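Local coordinates for protein phenolic acid decarboxylase (Sedimentibacter hydroxybenzoicus, PDB 7AE5) that catalyses the reversible, non-oxidative decarboxylation of 4-hydroxybenzoate and 3,4-dihydroxybenzoate, using prenylated FMN and manganese as cofactors, at residues Ile143-Val148 against Glu306-Gly311; Thr166-Val171 against Gly274-Phe279; Arg174-Ile179 against Gln289-Ile294. All blocks are in the same frame, centred on the assembly; numbering follows the deposited sequence.

Contact 1: Ile143-Val148 against Glu306-Gly311; sequences ISKASV and ENLYLG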
loop_
_atom_site.group_PDB
_atom_site.type_symbol
_atom_site.label_atom_id
_atom_site.label_comp_id
_atom_site.label_asym_id
_atom_site.label_seq_id
_atom_site.Cartn_x
_atom_site.Cartn_y
_atom_site.Cartn_z
ATOM N N ILE C 143 -33.023 -9.705 -33.600
ATOM C CA ILE C 143 -32.327 -10.866 -34.141
ATOM C C ILE C 143 -30.927 -10.849 -33.538
ATOM O O ILE C 143 -30.105 -9.995 -33.879
ATOM C CB ILE C 143 -32.281 -10.833 -35.673
ATOM C CG1 ILE C 143 -33.694 -10.751 -36.249
ATOM C CG2 ILE C 143 -31.555 -12.051 -36.214
ATOM C CD1 ILE C 143 -33.729 -10.367 -37.708
ATOM N N SER C 144 -30.653 -11.788 -32.634
ATOM C CA SER C 144 -29.485 -11.708 -31.768
ATOM C C SER C 144 -28.392 -12.715 -32.097
ATOM O O SER C 144 -27.372 -12.743 -31.398
ATOM C CB SER C 144 -29.912 -11.882 -30.308
ATOM O OG SER C 144 -30.155 -13.246 -30.015
ATOM N N LYS C 145 -28.560 -13.538 -33.133
ATOM C CA LYS C 145 -27.561 -14.559 -33.431
ATOM C C LYS C 145 -27.281 -14.652 -34.927
ATOM O O LYS C 145 -26.986 -15.736 -35.441
ATOM C CB LYS C 145 -27.998 -15.922 -32.892
ATOM C CG LYS C 145 -26.851 -16.854 -32.549
ATOM C CD LYS C 145 -27.364 -18.243 -32.237
ATOM C CE LYS C 145 -26.239 -19.165 -31.819
ATOM N NZ LYS C 145 -26.774 -20.484 -31.384
ATOM N N ALA C 146 -27.364 -13.533 -35.636
ATOM C CA ALA C 146 -27.132 -13.537 -37.071
ATOM C C ALA C 146 -25.643 -13.462 -37.385
ATOM O O ALA C 146 -24.848 -12.913 -36.615
ATOM C CB ALA C 146 -27.861 -12.370 -37.734
ATOM N N SER C 147 -25.270 -14.028 -38.530
ATOM C CA SER C 147 -23.919 -13.923 -39.074
ATOM C C SER C 147 -23.976 -12.980 -40.271
ATOM O O SER C 147 -24.556 -13.319 -41.308
ATOM C CB SER C 147 -23.374 -15.295 -39.460
ATOM O OG SER C 147 -23.573 -16.231 -38.414
ATOM N N VAL C 148 -23.371 -11.804 -40.126
ATOM C CA VAL C 148 -23.534 -10.703 -41.070
ATOM C C VAL C 148 -22.312 -10.641 -41.975
ATOM O O VAL C 148 -21.172 -10.589 -41.492
ATOM C CB VAL C 148 -23.744 -9.373 -40.327
ATOM C CG1 VAL C 148 -23.462 -8.193 -41.246
ATOM C CG2 VAL C 148 -25.151 -9.303 -39.750
ATOM N N GLU C 306 -33.142 -19.472 -35.486
ATOM C CA GLU C 306 -32.129 -19.730 -34.468
ATOM C C GLU C 306 -31.752 -18.406 -33.816
ATOM O O GLU C 306 -31.045 -17.589 -34.412
ATOM C CB GLU C 306 -30.908 -20.411 -35.080
ATOM C CG GLU C 306 -29.851 -20.804 -34.053
ATOM C CD GLU C 306 -28.457 -20.918 -34.644
ATOM O OE1 GLU C 306 -28.298 -20.669 -35.857
ATOM O OE2 GLU C 306 -27.519 -21.263 -33.895
ATOM N N ASN C 307 -32.232 -18.191 -32.594
ATOM C CA ASN C 307 -31.994 -16.954 -31.871
ATOM C C ASN C 307 -31.354 -17.263 -30.526
ATOM O O ASN C 307 -31.366 -18.402 -30.053
ATOM C CB ASN C 307 -33.291 -16.162 -31.673
ATOM C CG ASN C 307 -33.078 -14.666 -31.780
ATOM O OD1 ASN C 307 -32.188 -14.202 -32.493
ATOM N ND2 ASN C 307 -33.904 -13.900 -31.077
ATOM N N LEU C 308 -30.799 -16.224 -29.909
ATOM C CA LEU C 308 -30.003 -16.360 -28.699
ATOM C C LEU C 308 -30.568 -15.480 -27.596
ATOM O O LEU C 308 -30.943 -14.329 -27.839
ATOM C CB LEU C 308 -28.531 -15.992 -28.976
ATOM C CG LEU C 308 -27.544 -15.667 -27.846
ATOM C CD1 LEU C 308 -26.138 -16.001 -28.301
ATOM C CD2 LEU C 308 -27.598 -14.198 -27.428
ATOM N N TYR C 309 -30.626 -16.024 -26.386
ATOM C CA TYR C 309 -30.901 -15.228 -25.200
ATOM C C TYR C 309 -29.594 -14.873 -24.503
ATOM O O TYR C 309 -28.703 -15.716 -24.363
ATOM C CB TYR C 309 -31.815 -15.959 -24.212
ATOM C CG TYR C 309 -31.973 -15.193 -22.913
ATOM C CD1 TYR C 309 -32.819 -14.094 -22.833
ATOM C CD2 TYR C 309 -31.249 -15.546 -21.779
ATOM C CE1 TYR C 309 -32.957 -13.381 -21.658
ATOM C CE2 TYR C 309 -31.379 -14.838 -20.600
ATOM C CZ TYR C 309 -32.235 -13.755 -20.546
ATOM O OH TYR C 309 -32.372 -13.041 -19.377
ATOM N N LEU C 310 -29.490 -13.624 -24.059
ATOM C CA LEU C 310 -28.383 -13.188 -23.225
ATOM C C LEU C 310 -28.926 -12.380 -22.055
ATOM O O LEU C 310 -29.938 -11.681 -22.173
ATOM C CB LEU C 310 -27.348 -12.363 -24.015
ATOM C CG LEU C 310 -27.561 -10.863 -24.228
ATOM C CD1 LEU C 310 -26.286 -10.231 -24.762
ATOM C CD2 LEU C 310 -28.719 -10.608 -25.179
ATOM N N GLY C 311 -28.249 -12.502 -20.919
ATOM C CA GLY C 311 -28.644 -11.815 -19.708
ATOM C C GLY C 311 -27.499 -11.769 -18.722
ATOM O O GLY C 311 -26.352 -11.527 -19.110
HETATM O O HOH W 1 -30.812 -14.633 -34.442
HETATM O O HOH W 2 -29.181 -20.352 -29.882
HETATM O O HOH W 3 -28.829 -17.630 -36.050
#
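Glu306 meets Lys145 in a buried salt bridge, with NZ of Lys145 2.7 Å from OE2 of Glu306. The ammonium group comes to the anti side of that oxygen and stands 32° out of the carboxylate plane. Both chains are extended, and that of Lys145 runs past the carboxylate, so that its CD and CE also lie against OE2. NZ has its stronger partner in Glu316 of helix 316-320 and also bonds to His68, while OE1 of Glu306 is held by the backbone N of Asn209. One water links the carbonyl O of Glu306 to the N of Lys145; a second lies within reach of the carbonyl O of both Glu306 and Lys145.

At Asn307 the side-chain amide takes over. Its OD1 accepts the N-H of Ser144 over 2.9 Å in an almost straight bond (171°), the donor tilted slightly from the carbonyl plane. ND2 is bound to the carbonyl O of Tyr142, so the amide grips the backbone on both sides of Ile143 and its flip is fixed. The contact thus fastens the loop after strand 304-306 to the turn between strands 142-143 and 147-150, within the Rift-related domain of this UbiD-family enzyme. Asn307 also bonds through its backbone to Val64, which brings in the neighbouring mixed sheet.

Leu308 follows, and its carbonyl O receives the hydroxyl of Ser144, OG to O 2.6 Å. The serine places OG between its own backbone N and carbonyl carbon (chi1 78°), which turns the hydroxyl onto the Leu308 backbone. CB of Leu308 rests 4.0 Å from CB of Lys145, the two side chains crossing at about a right angle, and the leucine also touches Glu316 and Leu320 of helix 316-320.

Contact 2: Thr166-Val171 against Gly274-Phe279; sequences TYRIQV and GPFGEF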
loop_
_atom_site.group_PDB
_atom_site.type_symbol
_atom_site.label_atom_id
_atom_site.label_comp_id
_atom_site.label_asym_id
_atom_site.label_seq_id
_atom_site.Cartn_x
_atom_site.Cartn_y
_atom_site.Cartn_z
ATOM N N THR C 166 -20.863 -11.302 -35.865
ATOM C CA THR C 166 -22.177 -11.276 -35.232
ATOM C C THR C 166 -22.461 -9.872 -34.718
ATOM O O THR C 166 -21.652 -9.298 -33.983
ATOM C CB THR C 166 -22.266 -12.278 -34.080
ATOM O OG1 THR C 166 -21.147 -12.100 -33.203
ATOM C CG2 THR C 166 -22.278 -13.702 -34.609
ATOM N N TYR C 167 -23.609 -9.326 -35.110
ATOM C CA TYR C 167 -24.034 -8.004 -34.679
ATOM C C TYR C 167 -25.520 -8.055 -34.366
ATOM O O TYR C 167 -26.286 -8.704 -35.083
ATOM C CB TYR C 167 -23.746 -6.948 -35.754
ATOM C CG TYR C 167 -22.325 -6.996 -36.268
ATOM C CD1 TYR C 167 -21.262 -6.616 -35.460
ATOM C CD2 TYR C 167 -22.045 -7.441 -37.554
ATOM C CE1 TYR C 167 -19.961 -6.668 -35.922
ATOM C CE2 TYR C 167 -20.747 -7.494 -38.025
ATOM C CZ TYR C 167 -19.708 -7.106 -37.204
ATOM O OH TYR C 167 -18.414 -7.158 -37.665
ATOM N N ARG C 168 -25.919 -7.383 -33.292
ATOM C CA ARG C 168 -27.322 -7.386 -32.906
ATOM C C ARG C 168 -28.155 -6.637 -33.941
ATOM O O ARG C 168 -27.757 -5.582 -34.447
ATOM C CB ARG C 168 -27.500 -6.778 -31.513
ATOM C CG ARG C 168 -27.333 -5.271 -31.429
ATOM C CD ARG C 168 -27.090 -4.848 -29.997
ATOM N NE ARG C 168 -27.322 -3.424 -29.797
ATOM C CZ ARG C 168 -26.672 -2.681 -28.914
ATOM N NH1 ARG C 168 -25.728 -3.193 -28.141
ATOM N NH2 ARG C 168 -26.977 -1.391 -28.801
ATOM N N ILE C 169 -29.311 -7.205 -34.269
ATOM C CA ILE C 169 -30.160 -6.718 -35.348
ATOM C C ILE C 169 -31.520 -6.393 -34.747
ATOM O O ILE C 169 -32.289 -7.304 -34.410
ATOM C CB ILE C 169 -30.288 -7.749 -36.478
ATOM C CG1 ILE C 169 -28.916 -8.057 -37.082
ATOM C CG2 ILE C 169 -31.238 -7.258 -37.549
ATOM C CD1 ILE C 169 -28.283 -6.885 -37.794
ATOM N N GLN C 170 -31.821 -5.104 -34.605
ATOM C CA GLN C 170 -33.120 -4.670 -34.108
ATOM C C GLN C 170 -34.085 -4.533 -35.277
ATOM O O GLN C 170 -33.818 -3.784 -36.223
ATOM C CB GLN C 170 -33.026 -3.344 -33.356
ATOM C CG GLN C 170 -34.377 -2.885 -32.819
ATOM C CD GLN C 170 -34.321 -1.543 -32.120
ATOM O OE1 GLN C 170 -33.244 -1.020 -31.842
ATOM N NE2 GLN C 170 -35.488 -0.980 -31.829
ATOM N N VAL C 171 -35.206 -5.243 -35.205
ATOM C CA VAL C 171 -36.246 -5.113 -36.217
ATOM C C VAL C 171 -36.907 -3.750 -36.061
ATOM O O VAL C 171 -37.484 -3.439 -35.012
ATOM C CB VAL C 171 -37.271 -6.247 -36.102
ATOM C CG1 VAL C 171 -38.406 -6.043 -37.097
ATOM C CG2 VAL C 171 -36.597 -7.592 -36.319
ATOM N N GLY C 274 -31.799 0.378 -29.830
ATOM C CA GLY C 274 -31.614 0.024 -28.445
ATOM C C GLY C 274 -32.771 0.472 -27.576
ATOM O O GLY C 274 -33.734 1.081 -28.053
ATOM N N PRO C 275 -32.699 0.178 -26.267
ATOM C CA PRO C 275 -31.571 -0.513 -25.635
ATOM C C PRO C 275 -31.581 -2.016 -25.888
ATOM O O PRO C 275 -32.566 -2.563 -26.382
ATOM C CB PRO C 275 -31.759 -0.217 -24.138
ATOM C CG PRO C 275 -33.054 0.544 -24.009
ATOM C CD PRO C 275 -33.780 0.446 -25.308
ATOM N N PHE C 276 -30.472 -2.670 -25.561
ATOM C CA PHE C 276 -30.357 -4.111 -25.720
ATOM C C PHE C 276 -29.292 -4.608 -24.759
ATOM O O PHE C 276 -28.426 -3.848 -24.317
ATOM C CB PHE C 276 -30.012 -4.500 -27.163
ATOM C CG PHE C 276 -30.115 -5.976 -27.436
ATOM C CD1 PHE C 276 -31.349 -6.599 -27.501
ATOM C CD2 PHE C 276 -28.975 -6.742 -27.626
ATOM C CE1 PHE C 276 -31.445 -7.955 -27.746
ATOM C CE2 PHE C 276 -29.064 -8.099 -27.875
ATOM C CZ PHE C 276 -30.301 -8.706 -27.935
ATOM N N GLY C 277 -29.371 -5.896 -24.440
ATOM C CA GLY C 277 -28.391 -6.492 -23.564
ATOM C C GLY C 277 -27.013 -6.554 -24.193
ATOM O O GLY C 277 -26.846 -6.552 -25.413
ATOM N N GLU C 278 -26.006 -6.588 -23.327
ATOM C CA GLU C 278 -24.623 -6.786 -23.728
ATOM C C GLU C 278 -23.999 -7.824 -22.806
ATOM O O GLU C 278 -24.505 -8.093 -21.713
ATOM C CB GLU C 278 -23.824 -5.472 -23.693
ATOM C CG GLU C 278 -24.601 -4.267 -24.218
ATOM C CD GLU C 278 -23.704 -3.145 -24.707
ATOM O OE1 GLU C 278 -23.154 -3.271 -25.822
ATOM O OE2 GLU C 278 -23.554 -2.137 -23.982
ATOM N N PHE C 279 -22.883 -8.404 -23.254
ATOM C CA PHE C 279 -22.297 -9.545 -22.553
ATOM C C PHE C 279 -21.866 -9.255 -21.111
ATOM O O PHE C 279 -21.768 -10.202 -20.322
ATOM C CB PHE C 279 -21.122 -10.126 -23.357
ATOM C CG PHE C 279 -19.923 -9.224 -23.455
ATOM C CD1 PHE C 279 -18.923 -9.271 -22.497
ATOM C CD2 PHE C 279 -19.780 -8.353 -24.523
ATOM C CE1 PHE C 279 -17.818 -8.446 -22.587
ATOM C CE2 PHE C 279 -18.673 -7.528 -24.622
ATOM C CZ PHE C 279 -17.692 -7.574 -23.652
HETATM O O HOH W 4 -34.756 1.865 -30.521
#
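Arg168 reaches across to Phe276, its CD methylene lying 3.6 Å from CD2 of the phenylalanine. The two side chains slide past each other in opposite directions, and CB of Phe276 sits over one face of the guanidinium, 3.9 Å above its plane and offset toward the rim. Inclined at 46°, guanidinium and ring do not stack flat: the ring meets the arginine's CD, and the guanidinium meets the phenylalanine's CB. The ring of Phe276 in turn stacks with Tyr142.

The arginine chain is straight from CG to NE, which carries its head past the phenylalanine to the carboxylate of Glu278. There OE1 lies at the guanidinium edge, 3.5 Å from NH1, in a long salt bridge with the carboxylate turned 82° from the guanidinium plane. The stronger partner of Arg168 is Glu273, which takes NE. Arg168 is a predicted prenylated-FMN ligand and Glu278 the predicted proton donor, consistent with the Glu-Arg-Glu network of UbiD-family active sites, with Glu273 as the other acid.

Gly274 is held by Gln170, whose fully extended side chain (chi1 -179°) accepts the N-H of Gly274 at OE1, 2.8 Å from N. A water joins NE2 of Gln170 to the carbonyl O of Gly274, an oxygen that also accepts a hydrogen bond from Arg5 of the ShdD chain.

Contact 3: Arg174-Ile179 against Gln289-Ile294; sequences RDRVGI and QCEVKI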
loop_
_atom_site.group_PDB
_atom_site.type_symbol
_atom_site.label_atom_id
_atom_site.label_comp_id
_atom_site.label_asym_id
_atom_site.label_seq_id
_atom_site.Cartn_x
_atom_site.Cartn_y
_atom_site.Cartn_z
ATOM N N ARG C 174 -41.258 -4.133 -41.083
ATOM C CA ARG C 174 -41.386 -5.415 -41.767
ATOM C C ARG C 174 -40.227 -5.684 -42.719
ATOM O O ARG C 174 -39.927 -6.850 -42.998
ATOM C CB ARG C 174 -42.711 -5.473 -42.532
ATOM N N ASP C 175 -39.563 -4.636 -43.213
ATOM C CA ASP C 175 -38.456 -4.807 -44.148
ATOM C C ASP C 175 -37.257 -3.932 -43.793
ATOM O O ASP C 175 -36.445 -3.625 -44.673
ATOM C CB ASP C 175 -38.916 -4.504 -45.579
ATOM C CG ASP C 175 -39.284 -3.045 -45.774
ATOM O OD1 ASP C 175 -39.937 -2.476 -44.874
ATOM O OD2 ASP C 175 -38.937 -2.470 -46.829
ATOM N N ARG C 176 -37.124 -3.527 -42.533
ATOM C CA ARG C 176 -36.054 -2.639 -42.107
ATOM C C ARG C 176 -35.541 -3.084 -40.749
ATOM O O ARG C 176 -36.322 -3.505 -39.890
ATOM C CB ARG C 176 -36.532 -1.187 -42.016
ATOM C CG ARG C 176 -36.836 -0.524 -43.349
ATOM C CD ARG C 176 -36.475 0.962 -43.329
ATOM N NE ARG C 176 -36.499 1.538 -41.986
ATOM C CZ ARG C 176 -37.596 1.769 -41.275
ATOM N NH1 ARG C 176 -38.801 1.514 -41.758
ATOM N NH2 ARG C 176 -37.479 2.267 -40.046
ATOM N N VAL C 177 -34.226 -2.978 -40.553
ATOM C CA VAL C 177 -33.590 -3.358 -39.301
ATOM C C VAL C 177 -32.517 -2.337 -38.952
ATOM O O VAL C 177 -31.980 -1.644 -39.819
ATOM C CB VAL C 177 -32.966 -4.771 -39.358
ATOM C CG1 VAL C 177 -34.045 -5.836 -39.481
ATOM C CG2 VAL C 177 -31.966 -4.869 -40.502
ATOM N N GLY C 178 -32.210 -2.251 -37.655
ATOM C CA GLY C 178 -31.086 -1.463 -37.201
ATOM C C GLY C 178 -29.827 -2.299 -37.043
ATOM O O GLY C 178 -29.878 -3.524 -36.942
ATOM N N ILE C 179 -28.679 -1.620 -37.021
ATOM C CA ILE C 179 -27.391 -2.295 -36.909
ATOM C C ILE C 179 -26.362 -1.294 -36.402
ATOM O O ILE C 179 -26.516 -0.082 -36.568
ATOM C CB ILE C 179 -26.973 -2.923 -38.266
ATOM C CG1 ILE C 179 -25.977 -4.063 -38.049
ATOM C CG2 ILE C 179 -26.402 -1.864 -39.200
ATOM C CD1 ILE C 179 -25.545 -4.743 -39.329
ATOM N N GLN C 289 -28.360 4.955 -34.456
ATOM C CA GLN C 289 -27.537 4.024 -35.211
ATOM C C GLN C 289 -28.088 3.866 -36.623
ATOM O O GLN C 289 -29.067 4.507 -37.017
ATOM C CB GLN C 289 -27.451 2.680 -34.485
ATOM C CG GLN C 289 -27.200 2.829 -32.993
ATOM C CD GLN C 289 -25.881 2.229 -32.543
ATOM O OE1 GLN C 289 -24.880 2.278 -33.261
ATOM N NE2 GLN C 289 -25.869 1.672 -31.338
ATOM N N CYS C 290 -27.449 2.994 -37.390
ATOM C CA CYS C 290 -27.762 2.853 -38.801
ATOM C C CYS C 290 -28.913 1.883 -39.004
ATOM O O CYS C 290 -29.149 0.988 -38.187
ATOM C CB CYS C 290 -26.543 2.356 -39.574
ATOM S SG CYS C 290 -25.298 3.609 -39.865
ATOM N N GLU C 291 -29.625 2.061 -40.113
ATOM C CA GLU C 291 -30.642 1.113 -40.537
ATOM C C GLU C 291 -30.267 0.441 -41.851
ATOM O O GLU C 291 -29.535 0.991 -42.682
ATOM C CB GLU C 291 -32.020 1.766 -40.688
ATOM C CG GLU C 291 -32.695 2.136 -39.388
ATOM C CD GLU C 291 -34.173 2.438 -39.576
ATOM O OE1 GLU C 291 -34.675 2.275 -40.709
ATOM O OE2 GLU C 291 -34.841 2.807 -38.586
ATOM N N VAL C 292 -30.784 -0.772 -42.014
ATOM C CA VAL C 292 -30.577 -1.583 -43.203
ATOM C C VAL C 292 -31.937 -1.850 -43.831
ATOM O O VAL C 292 -32.865 -2.299 -43.148
ATOM C CB VAL C 292 -29.859 -2.906 -42.869
ATOM C CG1 VAL C 292 -29.730 -3.796 -44.113
ATOM C CG2 VAL C 292 -28.497 -2.634 -42.255
ATOM N N LYS C 293 -32.059 -1.567 -45.124
ATOM C CA LYS C 293 -33.225 -1.990 -45.880
ATOM C C LYS C 293 -32.989 -3.406 -46.379
ATOM O O LYS C 293 -31.888 -3.743 -46.818
ATOM C CB LYS C 293 -33.500 -1.052 -47.057
ATOM C CG LYS C 293 -34.890 -1.210 -47.651
ATOM C CD LYS C 293 -35.127 -0.219 -48.776
ATOM C CE LYS C 293 -36.448 0.512 -48.594
ATOM N NZ LYS C 293 -37.617 -0.410 -48.651
ATOM N N ILE C 294 -34.018 -4.238 -46.287
ATOM C CA ILE C 294 -33.926 -5.640 -46.674
ATOM C C ILE C 294 -34.558 -5.769 -48.054
ATOM O O ILE C 294 -35.774 -5.612 -48.210
ATOM C CB ILE C 294 -34.596 -6.552 -45.639
ATOM C CG1 ILE C 294 -33.657 -6.736 -44.445
ATOM C CG2 ILE C 294 -34.937 -7.905 -46.247
ATOM C CD1 ILE C 294 -34.261 -7.504 -43.304
#
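Strands 176-179 and 289-294 run antiparallel, their axes 4.4 Å apart at closest approach, with Val177-Val292 and Ile179-Cys290 as hydrogen-bonded pairs and Arg176-Lys293 and Gly178-Glu291 as non-hydrogen-bonded pairs. The Val177-Val292 pair is bonded in both directions, whereas at Ile179-Cys290 the return bond from the N of Cys290 is weak. Just before strand 176-179 begins, the carbonyl O of Asp175 accepts the N-H of Ile294.

On one face of the sheet, Val177, Ile179, Cys290 and Val292 pack together. CG2 of Val177 comes to 3.7 Å from CB of Val292, and CG2 of Ile179 to 3.8 Å from CG2 of Val292. Ile203 of strand 201-207 touches both Ile179 and Val292, and Ile169 of the adjoining strand covers Val177 and Ile179, so this face packs into the core enclosed by the curled antiparallel sheet of the Rift-related domain.

Arg176, Glu291 and Lys293 lie on the other face. The guanidinium of Arg176 and the carboxylate of Glu291 form a salt bridge edge to edge, their planes only 17° apart. NH2 lies 3.1 Å from OE2 of Glu291, using the syn lone pair of that oxygen in a bond of 171°; NE faces OE1 at a doubtfully short distance. Bends at chi2 and chi3 bring the guanidinium alongside that carboxylate. Lys293 reaches Asp175 in the loop ahead of the strand, NZ meeting OD2 of Asp175 nearly along its C-O bond, 3.1 Å away, in a second salt bridge. Crystal contacts may influence the ends of Arg176 and Lys293.

Lys172 and Thr271 also bind OE2 of Glu291. With Arg176 and Lys172 both at hand, the carboxylate is probably kept ionised and its orientation held by partners on three neighbouring strands.

Overall arrangement
All three contacts lie in the Rift-related domain and reach the same branched antiparallel sheet, yet contact 3 alone pairs two of its strands directly. Contacts 1 and 2 are closer to the centre of the chain and join loops to the sheet through side chains, backbone and water. They touch where Leu310 packs on Phe276, and N of Ile143 probably bonds to O of Ile169. Contact 2 passes into contact 3 through the adjacent strands 169-173 and 176-179. Contact 1 rests on buried polar groups, contact 2 brings predicted cofactor and proton-donor residues together, and contact 3, farther out, divides into an apolar face and a partly exposed charged one.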